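Local coordinates for protein probable fimbrial chaperone YadV (Escherichia coli K-12, PDB 5GHU) that probably acts as a periplasmic chaperone that folds and delivers pilin subunits for fimbrial assembly by the chaperone-usher route, at residues D15-N20 with K71-A76; Y175-K180 with E188-N193. All coordinates share one frame; numbering follows the deposited sequence.

Contact 1 (D15-N20 with K71-A76)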
loop_
_atom_site.group_PDB
_atom_site.type_symbol
_atom_site.label_atom_id
_atom_site.label_comp_id
_atom_site.label_asym_id
_atom_site.label_seq_id
_atom_site.Cartn_x
_atom_site.Cartn_y
_atom_site.Cartn_z
ATOM N N ASP A 15 -2.854 -15.930 -10.967
ATOM C CA ASP A 15 -2.600 -16.799 -12.117
ATOM C C ASP A 15 -1.261 -16.520 -12.805
ATOM O O ASP A 15 -0.893 -17.242 -13.728
ATOM C CB ASP A 15 -3.760 -16.744 -13.152
ATOM C CG ASP A 15 -3.956 -15.356 -13.747
ATOM O OD1 ASP A 15 -2.970 -14.779 -14.196
ATOM O OD2 ASP A 15 -5.103 -14.948 -13.803
ATOM N N GLN A 16 -0.505 -15.547 -12.310
ATOM C CA GLN A 16 0.795 -15.204 -12.913
ATOM C C GLN A 16 1.951 -16.007 -12.330
ATOM O O GLN A 16 2.081 -16.119 -11.101
ATOM C CB GLN A 16 1.075 -13.701 -12.712
ATOM C CG GLN A 16 0.089 -12.834 -13.525
ATOM C CD GLN A 16 0.245 -13.162 -15.052
ATOM O OE1 GLN A 16 1.198 -12.718 -15.711
ATOM N NE2 GLN A 16 -0.662 -14.000 -15.581
ATOM N N LYS A 17 2.803 -16.532 -13.194
ATOM C CA LYS A 17 3.935 -17.319 -12.734
ATOM C C LYS A 17 4.945 -16.389 -12.072
ATOM O O LYS A 17 5.631 -16.765 -11.130
ATOM C CB LYS A 17 4.532 -18.097 -13.924
ATOM C CG LYS A 17 5.879 -18.714 -13.662
ATOM C CD LYS A 17 5.775 -19.952 -12.769
ATOM C CE LYS A 17 7.070 -20.757 -12.808
ATOM N NZ LYS A 17 7.478 -21.007 -14.209
ATOM N N SER A 18 5.002 -15.147 -12.536
ATOM C CA SER A 18 5.829 -14.125 -11.901
ATOM C C SER A 18 5.365 -12.749 -12.352
ATOM O O SER A 18 4.545 -12.633 -13.282
ATOM C CB SER A 18 7.307 -14.325 -12.252
ATOM O OG SER A 18 7.468 -14.140 -13.640
ATOM N N VAL A 19 5.879 -11.721 -11.685
ATOM C CA VAL A 19 5.615 -10.327 -12.001
ATOM C C VAL A 19 6.946 -9.558 -11.972
ATOM O O VAL A 19 7.797 -9.852 -11.120
ATOM C CB VAL A 19 4.625 -9.735 -10.981
ATOM C CG1 VAL A 19 4.518 -8.241 -11.089
ATOM C CG2 VAL A 19 3.287 -10.425 -11.107
ATOM N N ASN A 20 7.131 -8.578 -12.861
ATOM C CA ASN A 20 8.389 -7.833 -12.874
ATOM C C ASN A 20 8.229 -6.466 -12.244
ATOM O O ASN A 20 7.156 -5.816 -12.347
ATOM C CB ASN A 20 8.937 -7.671 -14.296
ATOM C CG ASN A 20 9.397 -8.971 -14.902
ATOM O OD1 ASN A 20 9.820 -9.896 -14.210
ATOM N ND2 ASN A 20 9.358 -9.032 -16.233
ATOM N N LYS A 71 12.477 -9.884 -10.803
ATOM C CA LYS A 71 11.373 -10.796 -11.039
ATOM C C LYS A 71 10.851 -11.280 -9.684
ATOM O O LYS A 71 11.609 -11.817 -8.853
ATOM C CB LYS A 71 11.844 -11.975 -11.925
ATOM C CG LYS A 71 10.851 -13.142 -11.985
ATOM C CD LYS A 71 11.338 -14.242 -12.910
ATOM C CE LYS A 71 11.218 -13.818 -14.366
ATOM N NZ LYS A 71 11.560 -14.930 -15.307
ATOM N N LEU A 72 9.559 -11.088 -9.444
ATOM C CA LEU A 72 8.954 -11.526 -8.188
ATOM C C LEU A 72 8.154 -12.769 -8.487
ATOM O O LEU A 72 7.386 -12.800 -9.448
ATOM C CB LEU A 72 8.058 -10.451 -7.592
ATOM C CG LEU A 72 8.723 -9.096 -7.430
ATOM C CD1 LEU A 72 7.627 -8.077 -6.976
ATOM C CD2 LEU A 72 9.928 -9.160 -6.454
ATOM N N MET A 73 8.337 -13.803 -7.682
ATOM C CA MET A 73 7.739 -15.087 -8.012
ATOM C C MET A 73 7.109 -15.759 -6.790
ATOM O O MET A 73 7.779 -15.964 -5.784
ATOM C CB MET A 73 8.781 -16.000 -8.629
ATOM C CG MET A 73 8.162 -17.243 -9.127
ATOM S SD MET A 73 9.310 -18.295 -10.036
ATOM C CE MET A 73 9.897 -17.262 -11.356
ATOM N N TYR A 74 5.821 -16.088 -6.865
ATOM C CA TYR A 74 5.128 -16.812 -5.790
ATOM C C TYR A 74 5.580 -18.273 -5.767
ATOM O O TYR A 74 5.685 -18.910 -6.796
ATOM C CB TYR A 74 3.608 -16.710 -5.973
ATOM C CG TYR A 74 2.740 -17.473 -4.976
ATOM C CD1 TYR A 74 2.696 -17.113 -3.636
ATOM C CD2 TYR A 74 1.923 -18.525 -5.402
ATOM C CE1 TYR A 74 1.886 -17.814 -2.723
ATOM C CE2 TYR A 74 1.107 -19.227 -4.507
ATOM C CZ TYR A 74 1.078 -18.858 -3.172
ATOM O OH TYR A 74 0.267 -19.555 -2.286
ATOM N N THR A 75 5.846 -18.782 -4.582
ATOM C CA THR A 75 6.412 -20.121 -4.462
ATOM C C THR A 75 5.405 -21.080 -3.851
ATOM O O THR A 75 5.603 -22.287 -3.893
ATOM C CB THR A 75 7.673 -20.116 -3.600
ATOM O OG1 THR A 75 7.322 -19.759 -2.254
ATOM C CG2 THR A 75 8.717 -19.149 -4.154
ATOM N N ALA A 76 4.339 -20.550 -3.268
ATOM C CA ALA A 76 3.347 -21.378 -2.571
ATOM C C ALA A 76 3.992 -22.269 -1.519
ATOM O O ALA A 76 3.495 -23.361 -1.234
ATOM C CB ALA A 76 2.570 -22.228 -3.555
HETATM O O HOH W 1 4.962 -18.898 -9.508
#
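Val19 and Leu72 form an antiparallel hydrogen-bonded pair, and their two reciprocal backbone bonds carry the polar part of this contact. Leu72 N reaches Val19 O at 2.7 Å, while Val19 N gives its hydrogen to Leu72 O at 2.9 Å. One residue on, Asn20 faces Lys71 as a non-hydrogen-bonded pair. Where 15-20 turns away from its partner, a water takes over from direct bonding: it donates to Lys17 O and to Tyr74 O, 2.8 Å from each, and so spans the widening gap between the backbones.

Side-chain carbons pack against carbons and against polar oxygens, with no side-chain hydrogen bond between the two segments. Lys71 starts out with CG anti to the backbone N (chi1 167°) and bends at chi3, which lays its methylenes beside Ser18; CG of Lys71 is 3.7 Å from CB of Ser18. The amide oxygen of Asn20 approaches the base of the same lysine, OD1 standing 3.6 Å from Lys71 CA. Met73 also bends at chi3. Its CG packs 3.3 Å from Lys17 O, and its methyl CE turns back to within 4.0 Å of Ser18 CB.

Val19 and Leu72 share one face of the sheet; there Leu72 touches Ala55 of strand 53-62, and Val19 touches Val10 and Tyr12 of strand 9-13. Pairing of strand 19-25 with 67-74 is part of the immunoglobulin-like N-terminal domain of PapD-type chaperones.

Contact 2 (Y175-K180 with E188-N193)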
loop_
_atom_site.group_PDB
_atom_site.type_symbol
_atom_site.label_atom_id
_atom_site.label_comp_id
_atom_site.label_asym_id
_atom_site.label_seq_id
_atom_site.Cartn_x
_atom_site.Cartn_y
_atom_site.Cartn_z
ATOM N N TYR A 175 -11.286 18.645 9.205
ATOM C CA TYR A 175 -10.393 17.996 10.136
ATOM C C TYR A 175 -9.756 16.815 9.443
ATOM O O TYR A 175 -10.425 15.862 9.100
ATOM C CB TYR A 175 -11.161 17.514 11.367
ATOM C CG TYR A 175 -11.986 18.599 12.046
ATOM C CD1 TYR A 175 -13.292 18.861 11.628
ATOM C CD2 TYR A 175 -11.463 19.351 13.076
ATOM C CE1 TYR A 175 -14.054 19.849 12.237
ATOM C CE2 TYR A 175 -12.212 20.331 13.688
ATOM C CZ TYR A 175 -13.530 20.559 13.275
ATOM O OH TYR A 175 -14.314 21.537 13.888
ATOM N N PRO A 176 -8.458 16.873 9.237
ATOM C CA PRO A 176 -7.789 15.766 8.558
ATOM C C PRO A 176 -7.959 14.479 9.324
ATOM O O PRO A 176 -7.889 14.500 10.552
ATOM C CB PRO A 176 -6.338 16.153 8.556
ATOM C CG PRO A 176 -6.374 17.674 8.590
ATOM C CD PRO A 176 -7.561 18.023 9.441
ATOM N N ILE A 177 -8.152 13.395 8.576
ATOM C CA ILE A 177 -8.164 12.055 9.146
ATOM C C ILE A 177 -6.771 11.430 9.018
ATOM O O ILE A 177 -6.174 11.507 7.958
ATOM C CB ILE A 177 -9.175 11.204 8.397
ATOM C CG1 ILE A 177 -10.583 11.802 8.605
ATOM C CG2 ILE A 177 -9.090 9.723 8.906
ATOM C CD1 ILE A 177 -11.656 11.256 7.663
ATOM N N ASP A 178 -6.275 10.789 10.076
ATOM C CA ASP A 178 -5.057 9.978 9.991
ATOM C C ASP A 178 -5.408 8.673 9.287
ATOM O O ASP A 178 -5.615 7.627 9.936
ATOM C CB ASP A 178 -4.473 9.676 11.386
ATOM C CG ASP A 178 -3.881 10.898 12.059
ATOM O OD1 ASP A 178 -3.653 11.942 11.406
ATOM O OD2 ASP A 178 -3.608 10.784 13.277
ATOM N N VAL A 179 -5.544 8.750 7.973
ATOM C CA VAL A 179 -5.985 7.576 7.206
ATOM C C VAL A 179 -5.013 6.414 7.346
ATOM O O VAL A 179 -3.797 6.608 7.444
ATOM C CB VAL A 179 -6.183 7.915 5.724
ATOM C CG1 VAL A 179 -7.420 8.853 5.560
ATOM C CG2 VAL A 179 -4.913 8.538 5.120
ATOM N N LYS A 180 -5.579 5.204 7.327
ATOM C CA LYS A 180 -4.802 3.960 7.437
ATOM C C LYS A 180 -5.332 3.037 6.385
ATOM O O LYS A 180 -6.513 3.064 6.076
ATOM C CB LYS A 180 -5.013 3.264 8.796
ATOM C CG LYS A 180 -4.493 4.015 10.026
ATOM C CD LYS A 180 -4.924 3.145 11.209
ATOM C CE LYS A 180 -4.716 3.764 12.586
ATOM N NZ LYS A 180 -5.365 2.849 13.572
ATOM N N GLU A 188 -11.107 -0.813 10.952
ATOM C CA GLU A 188 -9.993 -0.055 11.438
ATOM C C GLU A 188 -10.554 1.247 12.038
ATOM O O GLU A 188 -11.498 1.788 11.474
ATOM C CB GLU A 188 -9.063 0.368 10.292
ATOM C CG GLU A 188 -8.125 -0.650 9.808
ATOM C CD GLU A 188 -7.216 -1.178 10.869
ATOM O OE1 GLU A 188 -7.019 -0.531 11.934
ATOM O OE2 GLU A 188 -6.736 -2.300 10.673
ATOM N N VAL A 189 -9.929 1.715 13.092
ATOM C CA VAL A 189 -10.234 3.042 13.658
ATOM C C VAL A 189 -9.204 4.056 13.134
ATOM O O VAL A 189 -7.998 3.780 13.099
ATOM C CB VAL A 189 -10.238 3.039 15.173
ATOM C CG1 VAL A 189 -10.347 4.521 15.691
ATOM C CG2 VAL A 189 -11.413 2.195 15.677
ATOM N N MET A 190 -9.682 5.251 12.744
ATOM C CA MET A 190 -8.779 6.260 12.210
ATOM C C MET A 190 -9.066 7.518 12.978
ATOM O O MET A 190 -10.241 7.902 13.159
ATOM C CB MET A 190 -9.004 6.453 10.691
ATOM C CG MET A 190 -8.767 5.178 9.893
ATOM S SD MET A 190 -9.151 5.528 8.154
ATOM C CE MET A 190 -9.491 3.868 7.578
ATOM N N LYS A 191 -7.990 8.135 13.474
ATOM C CA LYS A 191 -8.067 9.346 14.282
ATOM C C LYS A 191 -8.507 10.565 13.440
ATOM O O LYS A 191 -8.169 10.675 12.260
ATOM C CB LYS A 191 -6.706 9.631 14.930
ATOM C CG LYS A 191 -6.381 8.678 16.080
ATOM C CD LYS A 191 -5.144 9.130 16.880
ATOM C CE LYS A 191 -5.239 10.620 17.245
ATOM N NZ LYS A 191 -4.235 11.086 18.267
ATOM N N VAL A 192 -9.283 11.457 14.056
ATOM C CA VAL A 192 -9.655 12.743 13.416
ATOM C C VAL A 192 -8.904 13.835 14.161
ATOM O O VAL A 192 -9.070 14.006 15.372
ATOM C CB VAL A 192 -11.178 13.018 13.448
ATOM C CG1 VAL A 192 -11.511 14.377 12.767
ATOM C CG2 VAL A 192 -11.946 11.890 12.735
ATOM N N ASN A 193 -8.055 14.547 13.443
ATOM C CA ASN A 193 -7.204 15.562 14.068
ATOM C C ASN A 193 -7.915 16.864 14.351
ATOM O O ASN A 193 -8.550 17.439 13.481
ATOM C CB ASN A 193 -5.994 15.843 13.199
ATOM C CG ASN A 193 -5.086 14.662 13.086
ATOM O OD1 ASN A 193 -4.198 14.462 13.913
ATOM N ND2 ASN A 193 -5.313 13.858 12.082
HETATM O O HOH W 2 -5.565 6.858 12.633
#
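Asn193 grips segment 175-180 through both its backbone and its amide. Its N donates almost straight to Pro176 O at 2.9 Å, and its ND2 reaches the same oxygen at 3.1 Å from above the carbonyl plane, so two donors hold one acceptor. ND2 also bonds Asp178 OD1 at 2.6 Å, arriving 63° out of the carboxylate plane. With an alanine here the backbone bond could remain, but Pro176 O would probably lose its second donor and the Asp178 carboxylate its amide mate, leaving it freer to turn. Next along, Asp178 N bonds Lys191 O, and Lys180, extended beyond CG, puts NZ 2.8 Å from Val189 O, close to the line of that carbonyl.

Apolar groups fill in beside these bonds. Ile177 CG2 meets Met190 CB at 3.7 Å, and Tyr175 CB rests 3.5 Å from Val192 CG1. Met190 CG lies beside the backbone N, anti to the carbonyl carbon (chi1 -60°), and the chain is extended beyond it, which takes SD and CE along Val179 and Lys180; SD accepts a weak bond from Lys180 N.

Asp178 centres an inverse gamma turn; a water accepting from Lys191 N and donating to Asp178 O bridges the two segments there. Farther out, Ile177 and Val192 touch Leu151 of strand 150-155, whereas Val179 and Met190 meet Phe163 of strand 163-170. The contact thus joins edge strands 173-176 and 186-191 of two different sheets in the C-terminal domain.

In the fold
The two contacts lie in different domains, contact 1 in the N-terminal and contact 2 in the C-terminal one, on opposite sides of the chain's centre with their own centres about 35 Å apart. They share no strand. Contact 1 is a surface contact between neighbouring strands of one sheet, held by one reciprocal pair of backbone bonds and by side-chain carbons packed against neighbouring carbon and oxygen atoms. Contact 2 is partly buried and covers more area, 591 Å² against 343 Å². It bridges edge strands of separate sheets, and side-chain donors add to its backbone bonds, whereas all direct hydrogen bonds of contact 1 are backbone ones. Each also uses a water to link its segments.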